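Local coordinates for saframycin Mx1 synthetase B (Legionella pneumophila subsp. pneumophila, PDB 3KXW), which belongs to the ANL clan of AMP-binding enzymes, pairing a large AMP-binding domain with a smaller C-terminal domain, at residues S114-V119 and L141-I146; F171-S176 and K183-S188; S251-I256 and S289-A294; T440-F445 and T454-D459. One frame throughout, in Å; residues are numbered along the deposited sequence.

Contact 1. Residues S114-V119 and L141-I146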
# COMPACT_ATOMS: atom_id res chain seq x y z
N SER A 114 2.79 -0.37 -20.66
CA SER A 114 1.75 0.66 -20.78
C SER A 114 1.93 1.60 -21.97
O SER A 114 0.99 2.29 -22.34
CB SER A 114 1.68 1.49 -19.49
OG SER A 114 2.86 2.25 -19.32
N LYS A 115 3.14 1.65 -22.53
CA LYS A 115 3.43 2.49 -23.70
C LYS A 115 2.88 3.92 -23.62
O LYS A 115 2.11 4.36 -24.48
CB LYS A 115 2.95 1.80 -24.97
CG LYS A 115 3.60 0.44 -25.19
CD LYS A 115 2.78 -0.42 -26.15
CE LYS A 115 3.56 -1.63 -26.68
NZ LYS A 115 4.08 -2.51 -25.62
N PRO A 116 3.30 4.67 -22.60
CA PRO A 116 2.77 6.02 -22.41
C PRO A 116 3.30 6.97 -23.49
O PRO A 116 4.37 6.73 -24.07
CB PRO A 116 3.37 6.43 -21.07
CG PRO A 116 4.62 5.59 -20.95
CD PRO A 116 4.21 4.27 -21.50
N VAL A 117 2.55 8.03 -23.76
CA VAL A 117 2.94 8.98 -24.80
C VAL A 117 3.77 10.11 -24.25
O VAL A 117 4.56 10.70 -24.99
CB VAL A 117 1.72 9.56 -25.57
CG1 VAL A 117 1.05 8.45 -26.37
CG2 VAL A 117 0.73 10.29 -24.64
N ILE A 118 3.60 10.41 -22.96
CA ILE A 118 4.27 11.51 -22.27
C ILE A 118 4.57 11.06 -20.85
O ILE A 118 3.84 10.24 -20.30
CB ILE A 118 3.39 12.76 -22.19
CG1 ILE A 118 3.18 13.35 -23.57
CG2 ILE A 118 3.98 13.82 -21.28
CD1 ILE A 118 4.44 13.90 -24.17
N VAL A 119 5.67 11.54 -20.27
CA VAL A 119 5.91 11.38 -18.84
C VAL A 119 6.02 12.77 -18.19
O VAL A 119 6.68 13.66 -18.72
CB VAL A 119 7.14 10.46 -18.51
CG1 VAL A 119 8.40 10.95 -19.20
CG2 VAL A 119 7.36 10.36 -17.00
N LEU A 141 13.50 6.91 -20.66
CA LEU A 141 13.29 5.63 -21.32
C LEU A 141 12.49 5.79 -22.61
O LEU A 141 11.48 5.11 -22.83
CB LEU A 141 12.60 4.65 -20.36
CG LEU A 141 13.21 4.43 -18.97
CD1 LEU A 141 12.33 3.45 -18.19
CD2 LEU A 141 14.66 3.90 -19.04
N LYS A 142 12.96 6.72 -23.45
CA LYS A 142 12.40 7.01 -24.77
C LYS A 142 11.05 7.70 -24.79
O LYS A 142 10.48 7.88 -25.86
CB LYS A 142 12.32 5.76 -25.65
CG LYS A 142 13.58 4.93 -25.67
CD LYS A 142 13.42 3.75 -26.62
CE LYS A 142 14.53 2.73 -26.41
NZ LYS A 142 14.40 1.59 -27.37
N ILE A 143 10.53 8.06 -23.62
CA ILE A 143 9.23 8.74 -23.58
C ILE A 143 9.45 10.23 -23.43
O ILE A 143 10.18 10.65 -22.53
CB ILE A 143 8.37 8.29 -22.37
CG1 ILE A 143 8.35 6.76 -22.23
CG2 ILE A 143 6.96 8.85 -22.50
CD1 ILE A 143 7.89 6.06 -23.50
N PRO A 144 8.83 11.04 -24.29
CA PRO A 144 9.00 12.49 -24.14
C PRO A 144 8.58 12.95 -22.74
O PRO A 144 7.52 12.55 -22.24
CB PRO A 144 8.04 13.07 -25.18
CG PRO A 144 7.96 12.02 -26.24
CD PRO A 144 8.07 10.70 -25.50
N ALA A 145 9.42 13.77 -22.13
CA ALA A 145 9.23 14.17 -20.74
C ALA A 145 8.92 15.66 -20.66
O ALA A 145 9.33 16.45 -21.52
CB ALA A 145 10.47 13.80 -19.90
N ILE A 146 8.15 16.04 -19.64
CA ILE A 146 7.77 17.42 -19.42
C ILE A 146 7.86 17.73 -17.94
O ILE A 146 7.31 16.99 -17.11
CB ILE A 146 6.32 17.71 -19.88
CG1 ILE A 146 6.16 17.44 -21.37
CG2 ILE A 146 5.92 19.18 -19.54
CD1 ILE A 146 4.71 17.65 -21.85

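Contact 2. Residues F171-S176 and K183-S188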
# COMPACT_ATOMS: atom_id res chain seq x y z
N PHE A 171 -7.17 5.19 -14.67
CA PHE A 171 -5.75 5.04 -14.36
C PHE A 171 -5.34 3.60 -14.25
O PHE A 171 -6.18 2.73 -14.10
CB PHE A 171 -5.38 5.78 -13.06
CG PHE A 171 -6.03 5.24 -11.82
CD1 PHE A 171 -5.32 4.45 -10.91
CD2 PHE A 171 -7.34 5.58 -11.51
CE1 PHE A 171 -5.93 3.98 -9.72
CE2 PHE A 171 -7.94 5.10 -10.33
CZ PHE A 171 -7.23 4.31 -9.45
N LEU A 172 -4.05 3.35 -14.35
CA LEU A 172 -3.53 2.02 -14.10
C LEU A 172 -2.91 1.97 -12.73
O LEU A 172 -2.07 2.80 -12.42
CB LEU A 172 -2.47 1.66 -15.13
CG LEU A 172 -2.91 1.63 -16.59
CD1 LEU A 172 -1.77 1.10 -17.48
CD2 LEU A 172 -4.17 0.80 -16.77
N GLN A 173 -3.32 1.03 -11.89
CA GLN A 173 -2.57 0.84 -10.66
C GLN A 173 -1.79 -0.47 -10.69
O GLN A 173 -2.37 -1.56 -10.78
CB GLN A 173 -3.44 0.99 -9.40
CG GLN A 173 -4.70 0.16 -9.29
CD GLN A 173 -5.42 0.36 -7.91
OE1 GLN A 173 -4.85 0.96 -6.99
NE2 GLN A 173 -6.66 -0.13 -7.78
N TYR A 174 -0.48 -0.34 -10.65
CA TYR A 174 0.39 -1.51 -10.69
C TYR A 174 0.54 -2.13 -9.31
O TYR A 174 0.79 -1.43 -8.33
CB TYR A 174 1.75 -1.14 -11.30
CG TYR A 174 1.66 -1.07 -12.79
CD1 TYR A 174 1.90 -2.18 -13.56
CD2 TYR A 174 1.29 0.10 -13.43
CE1 TYR A 174 1.81 -2.14 -14.93
CE2 TYR A 174 1.19 0.16 -14.81
CZ TYR A 174 1.43 -0.96 -15.55
OH TYR A 174 1.32 -0.91 -16.92
N THR A 175 0.36 -3.44 -9.22
CA THR A 175 0.38 -4.10 -7.92
C THR A 175 1.79 -4.51 -7.59
O THR A 175 2.67 -4.48 -8.45
CB THR A 175 -0.49 -5.36 -7.90
OG1 THR A 175 0.01 -6.28 -8.87
CG2 THR A 175 -1.93 -5.02 -8.24
N SER A 176 2.03 -4.89 -6.34
CA SER A 176 3.30 -5.51 -6.00
C SER A 176 3.27 -6.95 -6.51
O SER A 176 2.22 -7.47 -6.92
CB SER A 176 3.55 -5.50 -4.49
OG SER A 176 2.62 -6.34 -3.83
N LYS A 183 1.62 -6.07 -13.16
CA LYS A 183 0.20 -6.06 -13.54
C LYS A 183 -0.40 -4.69 -13.29
O LYS A 183 -0.46 -4.24 -12.14
CB LYS A 183 -0.59 -7.09 -12.72
CG LYS A 183 -0.23 -8.55 -13.01
CD LYS A 183 -0.92 -9.44 -11.96
CE LYS A 183 -1.11 -10.87 -12.45
NZ LYS A 183 0.18 -11.61 -12.46
N GLY A 184 -0.81 -4.02 -14.37
CA GLY A 184 -1.44 -2.72 -14.29
C GLY A 184 -2.95 -2.85 -14.31
O GLY A 184 -3.57 -3.11 -15.36
N VAL A 185 -3.55 -2.72 -13.14
CA VAL A 185 -4.99 -2.89 -13.01
C VAL A 185 -5.71 -1.69 -13.63
O VAL A 185 -5.41 -0.54 -13.33
CB VAL A 185 -5.39 -3.02 -11.52
CG1 VAL A 185 -6.92 -3.06 -11.39
CG2 VAL A 185 -4.70 -4.26 -10.91
N MSE A 186 -6.65 -1.98 -14.53
CA MSE A 186 -7.36 -0.93 -15.26
C MSE A 186 -8.57 -0.47 -14.46
O MSE A 186 -9.60 -1.15 -14.46
CB MSE A 186 -7.79 -1.49 -16.62
CG MSE A 186 -6.61 -2.09 -17.37
SE MSE A 186 -7.18 -3.29 -18.84
CE MSE A 186 -8.17 -2.05 -19.92
N VAL A 187 -8.44 0.66 -13.78
CA VAL A 187 -9.54 1.18 -12.96
C VAL A 187 -10.35 2.19 -13.75
O VAL A 187 -9.83 3.23 -14.16
CB VAL A 187 -9.00 1.84 -11.67
CG1 VAL A 187 -10.15 2.30 -10.75
CG2 VAL A 187 -8.12 0.85 -10.96
N SER A 188 -11.62 1.87 -14.00
CA SER A 188 -12.47 2.77 -14.79
C SER A 188 -12.96 3.93 -13.93
O SER A 188 -12.84 3.89 -12.71
CB SER A 188 -13.67 2.01 -15.38
OG SER A 188 -14.60 1.68 -14.36
O HOH W 1 2.40 -6.64 -10.23

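Contact 3. Residues S251-I256 and S289-A294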
# COMPACT_ATOMS: atom_id res chain seq x y z
N SER A 251 6.42 11.19 14.31
CA SER A 251 5.80 12.30 13.59
C SER A 251 4.38 11.96 13.11
O SER A 251 3.52 12.84 13.02
CB SER A 251 6.67 12.85 12.46
OG SER A 251 6.76 11.93 11.41
N TRP A 252 4.12 10.69 12.82
CA TRP A 252 2.75 10.29 12.48
C TRP A 252 1.77 10.67 13.59
O TRP A 252 0.70 11.23 13.34
CB TRP A 252 2.70 8.78 12.26
CG TRP A 252 1.37 8.22 11.76
CD1 TRP A 252 0.34 8.90 11.18
CD2 TRP A 252 0.99 6.84 11.76
NE1 TRP A 252 -0.67 8.02 10.83
CE2 TRP A 252 -0.29 6.75 11.16
CE3 TRP A 252 1.62 5.66 12.19
CZ2 TRP A 252 -0.97 5.53 11.00
CZ3 TRP A 252 0.93 4.44 12.04
CH2 TRP A 252 -0.35 4.39 11.45
N LEU A 253 2.13 10.34 14.82
CA LEU A 253 1.24 10.55 15.96
C LEU A 253 1.22 12.02 16.38
O LEU A 253 0.18 12.54 16.80
CB LEU A 253 1.61 9.62 17.12
CG LEU A 253 1.83 8.15 16.72
CD1 LEU A 253 2.17 7.35 17.97
CD2 LEU A 253 0.62 7.53 16.01
N LYS A 254 2.36 12.70 16.25
CA LYS A 254 2.39 14.16 16.44
C LYS A 254 1.47 14.90 15.47
O LYS A 254 0.72 15.81 15.87
CB LYS A 254 3.81 14.71 16.27
CG LYS A 254 4.68 14.53 17.49
CD LYS A 254 5.96 15.38 17.33
CE LYS A 254 6.86 15.32 18.56
NZ LYS A 254 8.12 16.10 18.37
N HIS A 255 1.51 14.53 14.19
CA HIS A 255 0.62 15.19 13.23
C HIS A 255 -0.85 14.87 13.47
O HIS A 255 -1.70 15.74 13.31
CB HIS A 255 1.02 14.91 11.79
CG HIS A 255 2.30 15.57 11.41
ND1 HIS A 255 3.21 15.02 10.54
CD2 HIS A 255 2.83 16.75 11.82
CE1 HIS A 255 4.24 15.84 10.41
NE2 HIS A 255 4.03 16.89 11.17
N ILE A 256 -1.15 13.62 13.83
CA ILE A 256 -2.52 13.25 14.12
C ILE A 256 -3.00 14.15 15.24
O ILE A 256 -4.15 14.62 15.24
CB ILE A 256 -2.63 11.75 14.51
CG1 ILE A 256 -2.54 10.87 13.24
CG2 ILE A 256 -3.92 11.49 15.30
CD1 ILE A 256 -2.47 9.33 13.54
N SER A 289 -6.99 11.40 20.96
CA SER A 289 -8.44 11.24 21.16
C SER A 289 -9.28 11.49 19.90
O SER A 289 -10.36 10.94 19.79
CB SER A 289 -8.96 12.11 22.32
OG SER A 289 -8.54 13.46 22.15
N SER A 290 -8.80 12.33 18.99
CA SER A 290 -9.52 12.62 17.75
C SER A 290 -9.57 11.42 16.81
O SER A 290 -10.44 11.34 15.93
CB SER A 290 -8.90 13.82 17.00
OG SER A 290 -7.61 13.53 16.46
N TRP A 291 -8.61 10.52 16.98
CA TRP A 291 -8.33 9.43 16.04
C TRP A 291 -9.32 8.27 16.27
O TRP A 291 -9.06 7.37 17.06
CB TRP A 291 -6.87 8.97 16.23
CG TRP A 291 -6.33 8.05 15.16
CD1 TRP A 291 -6.92 7.72 13.97
CD2 TRP A 291 -5.08 7.36 15.19
NE1 TRP A 291 -6.10 6.84 13.27
CE2 TRP A 291 -4.97 6.61 14.00
CE3 TRP A 291 -4.04 7.29 16.13
CZ2 TRP A 291 -3.86 5.82 13.71
CZ3 TRP A 291 -2.94 6.50 15.84
CH2 TRP A 291 -2.85 5.78 14.64
N VAL A 292 -10.46 8.32 15.59
CA VAL A 292 -11.53 7.35 15.85
C VAL A 292 -11.54 6.14 14.93
O VAL A 292 -12.18 5.15 15.25
CB VAL A 292 -12.94 8.01 15.83
CG1 VAL A 292 -13.02 9.11 16.87
CG2 VAL A 292 -13.30 8.53 14.42
N THR A 293 -10.81 6.22 13.82
CA THR A 293 -10.67 5.09 12.90
C THR A 293 -9.21 4.92 12.52
O THR A 293 -8.66 5.71 11.75
CB THR A 293 -11.48 5.28 11.62
OG1 THR A 293 -12.85 5.48 11.96
CG2 THR A 293 -11.36 4.04 10.72
N ALA A 294 -8.59 3.90 13.10
CA ALA A 294 -7.19 3.58 12.82
C ALA A 294 -7.22 2.34 11.97
O ALA A 294 -7.26 1.21 12.51
CB ALA A 294 -6.44 3.33 14.12

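Contact 4. Residues T440-F445 and T454-D459. With 1ZZ (5'-O-[(S)-(dodecanoyloxy)(hydroxy)phosphoryl]adenosine), chain B.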
# COMPACT_ATOMS: atom_id res chain seq x y z
N THR A 440 -9.29 -13.65 -6.14
CA THR A 440 -8.27 -12.83 -5.49
C THR A 440 -6.92 -13.52 -5.29
O THR A 440 -5.90 -12.86 -5.07
CB THR A 440 -8.76 -12.32 -4.13
OG1 THR A 440 -8.96 -13.44 -3.24
CG2 THR A 440 -10.08 -11.58 -4.31
N GLY A 441 -6.93 -14.84 -5.30
CA GLY A 441 -5.74 -15.58 -4.89
C GLY A 441 -5.59 -15.70 -3.39
O GLY A 441 -4.66 -16.34 -2.91
N ASP A 442 -6.51 -15.09 -2.65
CA ASP A 442 -6.52 -15.11 -1.19
C ASP A 442 -7.40 -16.23 -0.64
O ASP A 442 -8.45 -16.52 -1.21
CB ASP A 442 -7.01 -13.77 -0.65
CG ASP A 442 -6.09 -12.64 -0.99
OD1 ASP A 442 -4.86 -12.82 -0.84
OD2 ASP A 442 -6.57 -11.56 -1.40
N LEU A 443 -6.98 -16.86 0.46
CA LEU A 443 -7.80 -17.88 1.11
C LEU A 443 -8.39 -17.29 2.39
O LEU A 443 -7.75 -16.49 3.07
CB LEU A 443 -6.98 -19.10 1.49
CG LEU A 443 -6.42 -19.96 0.36
CD1 LEU A 443 -5.55 -21.08 0.91
CD2 LEU A 443 -7.55 -20.53 -0.48
N GLY A 444 -9.61 -17.68 2.70
CA GLY A 444 -10.23 -17.27 3.95
C GLY A 444 -11.56 -17.97 4.12
O GLY A 444 -11.92 -18.85 3.36
N PHE A 445 -12.31 -17.52 5.12
CA PHE A 445 -13.61 -18.07 5.38
C PHE A 445 -14.53 -17.01 5.95
O PHE A 445 -14.08 -16.03 6.51
CB PHE A 445 -13.48 -19.27 6.33
CG PHE A 445 -12.95 -18.93 7.72
CD1 PHE A 445 -13.82 -18.67 8.77
CD2 PHE A 445 -11.59 -18.92 7.96
CE1 PHE A 445 -13.34 -18.38 10.06
CE2 PHE A 445 -11.10 -18.62 9.23
CZ PHE A 445 -11.99 -18.36 10.29
N THR A 454 -7.05 -16.11 5.73
CA THR A 454 -6.15 -17.10 6.31
C THR A 454 -4.77 -17.20 5.63
O THR A 454 -3.83 -17.73 6.20
CB THR A 454 -6.79 -18.52 6.36
OG1 THR A 454 -7.23 -18.91 5.05
CG2 THR A 454 -7.99 -18.55 7.30
N GLY A 455 -4.67 -16.74 4.39
CA GLY A 455 -3.42 -16.88 3.65
C GLY A 455 -3.60 -16.69 2.16
O GLY A 455 -4.63 -16.16 1.73
N ARG A 456 -2.61 -17.14 1.39
CA ARG A 456 -2.64 -17.08 -0.07
C ARG A 456 -2.71 -18.50 -0.58
O ARG A 456 -2.21 -19.41 0.07
CB ARG A 456 -1.36 -16.44 -0.62
CG ARG A 456 -1.12 -14.98 -0.27
CD ARG A 456 -1.89 -14.04 -1.17
NE ARG A 456 -1.59 -14.21 -2.60
CZ ARG A 456 -2.35 -13.71 -3.59
NH1 ARG A 456 -3.45 -13.04 -3.30
NH2 ARG A 456 -2.03 -13.91 -4.85
N ILE A 457 -3.34 -18.71 -1.73
CA ILE A 457 -3.35 -20.03 -2.35
C ILE A 457 -1.91 -20.52 -2.56
O ILE A 457 -1.54 -21.65 -2.22
CB ILE A 457 -4.07 -20.02 -3.70
CG1 ILE A 457 -5.59 -19.83 -3.50
CG2 ILE A 457 -3.79 -21.30 -4.47
CD1 ILE A 457 -6.38 -19.78 -4.81
N LYS A 458 -1.09 -19.63 -3.11
CA LYS A 458 0.30 -19.95 -3.41
C LYS A 458 1.22 -19.67 -2.23
O LYS A 458 1.14 -18.62 -1.60
CB LYS A 458 0.77 -19.17 -4.62
CG LYS A 458 0.17 -19.63 -5.93
CD LYS A 458 1.23 -19.60 -7.01
CE LYS A 458 0.66 -19.26 -8.36
NZ LYS A 458 1.76 -18.68 -9.18
N ASP A 459 2.09 -20.63 -1.95
CA ASP A 459 3.08 -20.54 -0.89
C ASP A 459 3.92 -19.25 -1.01
O ASP A 459 4.51 -18.97 -2.04
CB ASP A 459 3.99 -21.77 -0.96
CG ASP A 459 4.89 -21.88 0.24
OD1 ASP A 459 4.57 -22.68 1.14
OD2 ASP A 459 5.91 -21.16 0.28
P 1ZZ B . -2.82 -4.66 -3.16
C1 1ZZ B . -9.60 6.15 3.99
N1 1ZZ B . -4.31 -8.18 2.01
O1 1ZZ B . -3.51 -3.99 -0.05
C2 1ZZ B . -8.79 4.84 4.00
N2 1ZZ B . -5.73 -6.82 3.08
O2 1ZZ B . -3.78 -3.58 -2.34
C3 1ZZ B . -9.61 3.66 3.46
N3 1ZZ B . -4.23 -10.09 3.80
O3 1ZZ B . -3.40 -4.91 -4.47
C4 1ZZ B . -8.68 2.50 3.07
N4 1ZZ B . -5.60 -9.56 5.71
O4 1ZZ B . -1.34 -4.02 -3.30
C5 1ZZ B . -9.42 1.15 2.96
N5 1ZZ B . -6.94 -7.66 5.91
O5 1ZZ B . -2.65 -6.09 -2.31
C6 1ZZ B . -8.38 0.05 2.69
O6 1ZZ B . -2.89 -7.67 0.04
C7 1ZZ B . -8.75 -1.45 2.67
O7 1ZZ B . -3.43 -10.53 -0.15
C8 1ZZ B . -7.63 -2.50 2.54
O8 1ZZ B . -4.76 -9.65 -2.05
C9 1ZZ B . -7.27 -2.66 1.05
C10 1ZZ B . -5.80 -3.08 0.80
C11 1ZZ B . -5.51 -2.93 -0.72
C12 1ZZ B . -4.41 -3.93 -1.11
C13 1ZZ B . -3.79 -6.80 -1.86
C14 1ZZ B . -3.38 -7.93 -1.14
C15 1ZZ B . -4.54 -8.97 -0.92
C16 1ZZ B . -4.14 -9.71 0.10
C17 1ZZ B . -3.56 -8.68 0.95
C18 1ZZ B . -5.05 -6.93 2.00
C19 1ZZ B . -5.43 -8.04 3.90
C20 1ZZ B . -4.64 -8.83 3.24
C21 1ZZ B . -4.64 -10.43 5.00
C22 1ZZ B . -5.97 -8.49 5.24
O HOH W 2 -3.57 -11.89 -6.60
O HOH W 3 -2.08 -17.07 -4.26
O HOH W 4 -4.12 -13.45 1.80

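Contact 1. Residues S114-V119 and L141-I146
Strands 118-121 and 143-147 are parallel neighbours within a mixed sheet, and Val119 pairs with Ala145 across them. The pair illustrates how two short backbone bonds can secure parallel strands while the side chains fill in around them. Val119 uses both its polar backbone atoms: its N donates to Pro144 O at 2.9 Å, and its O accepts from Ile146 N at 2.9 Å, the latter bond lying nearly on the extension of the carbonyl. Each acceptor also takes a longer CA-H contact, from Ile118 CA to Pro144 O and from Ala145 CA to Val119 O.

The side chains divide between two sides of the sheet. With chi1 at 55°, Val119 CG1 sits between its own N and carbonyl carbon, which brings it within 3.6 Å of Ala145 CB on the same face. On the other face Ile118 sends one branch each way: CD1 meets Pro144 CB at 3.8 Å, crossing the ring at about a right angle, and CG2 touches Ile146 CD1 at 3.9 Å. Ahead of the paired residues, Ile143 CD1 reaches Pro116 O at 3.6 Å.

Strand 67-71 continues the sheet beyond Val119, with Leu69 and Leu71 against the valine, while helix 101-114 packs over Ile143 through Val111.

Contact 2. Residues F171-S176 and K183-S188
Val187 lies over one face of the Phe171 ring, a plain case of how cross-strand neighbours settle their mutual orientation. The two side chains run side by side and point the same way; Val187 CB is 3.9 Å from the ring centroid, toward the rim, and CG1 reaches CE2 of Phe171 at 3.6 Å. Phe171 can lie under the valine because its chi1 of 65° places CG between the backbone N and the carbonyl carbon. From the adjoining position Gln173, extended beyond CG, crosses the other methyl, its NE2 3.6 Å from Val187 CG2; that amide nitrogen donates to Thr333 O.

On the face that carries Leu172 and Tyr174, the Tyr174 ring lies across backbone, with Gly184 CA only 3.4 Å from its centroid and 15° off the normal, a tight CH-pi contact possible because glycine has no side chain. The phenol OH bonds Asn113. Leu172 CD2 runs alongside CG of Met186, a selenomethionine, 3.8 Å away.

Gln173 and Val185 exchange two backbone bonds, of which Val185 N to Gln173 O, 2.9 Å, arrives well above the carbonyl plane. At the far end Thr175 N binds Lys183 O, and Lys183 N donates to a water that lies 2.8 Å from Thr175 OG1. These are the arms of an antiparallel beta hairpin, and its connecting loop, rich in serine, threonine and glycine, is the signature motif of the ANL clan, often likened to a P-loop; the Thr175 side chain comes within about 4 Å of the bound 5'-O-[(S)-(dodecanoyloxy)(hydroxy)phosphoryl]adenosine.

Contact 3. Residues S251-I256 and S289-A294
Trp291 NE1, the polar atom of the ring that meets helix 250-259, is held by two backbone carbonyls: Ser264 O on the adjoining strand is the stronger partner, and Thr293 O, at 3.2 Å from NE1, adds a weak bond bent to 122°. The Ser264 bond, with the weak second one, would restrain the rotation of the indole, and the example shows what a ring so held can offer its neighbours.

Ile256 CD1 stands almost squarely over one face of the six-membered ring, 3.4 Å from the centroid and 3° off the normal. On the indole's other side Ala294 CB, from the same segment as Trp291, lies 3.3 Å above the ring plane, toward the rim near NE1 and CE2. Leu253 CD2 approaches CZ3 of Trp291 obliquely, at 3.7 Å.

Further out, the indole presents its edge to the face of Trp252. The six-membered centroids are 5.5 Å apart and the planes make 61°, an edge-to-face pair whose closest carbons are the two CZ2 atoms, at 4.0 Å. Trp252 NE1 bonds Ser264 OG, and this one serine therefore positions both indoles, its carbonyl holding one and its hydroxyl the other. Phe318 adds a second edge-to-face neighbour to Trp291, and Trp214 does the same for Trp252.

No hydrogen bond joins the two segments directly. The helix and the approach to strand 293-296 meet through dispersion, CH-pi and edge-to-face contacts, while each indole N-H finds its main partner on Ser264.

Contact 4. Residues T440-F445 and T454-D459
Asp442 reaches both Arg456 and the bound 5'-O-[(S)-(dodecanoyloxy)(hydroxy)phosphoryl]adenosine, and shows how one carboxylate can serve a ligand and a strand pair together. Its OD1 accepts from ligand O7 at 2.8 Å and its OD2 from ligand O8 at 2.7 Å, one oxygen for each ribose hydroxyl. OD1 also takes a salt bridge from Arg456 NH1, 2.8 Å, met from well above the carboxylate plane yet close to the guanidinium plane; the two planes stand 75° apart.

The arginine folds back to make this contact, bent at chi2 (-81°) and chi3 (-57°), which also brings NH1 to Thr440 O at 3.0 Å. Gly441 O lies over a guanidinium face.

Both residues sit on a beta hairpin of strands 442-447 and 450-456, interrupted by a classic bulge: Thr454 and Gly455 together face Leu443. Leu443 O accepts from Thr454 N at 2.8 Å and only weakly from Gly455 N, while Leu443 N donates to Gly455 O at 2.8 Å. Beyond the bulge Ile457 N binds Gly441 O, and Leu443 CD2 packs on Ile457 CG1 at 3.7 Å.

In the next shell, Tyr327 OH bonds Asp442 OD2, and Thr440 OG1 accepts from Asp442 N in an ST turn; that hydroxyl also bonds Ile402 O.

Contacts 2 and 3 are buried, whereas contacts 1 and 4 are only partly so, and contact 4 includes exposed residues. Contacts 1, 2 and 4 all pair strands, parallel in the first and antiparallel hairpins in the other two; contact 3 instead sets a helix against the approach to a strand. Contacts 1 and 2 touch, through Ser114 CB and Tyr174 OH at 3.5 Å, though their centres are 17 Å apart. Chemistry follows location: aliphatic in contact 1, aromatic and aliphatic about a ladder of backbone bonds in contact 2, indole-centred in contact 3, and charged in contact 4, where the ribose of the ligand is bound.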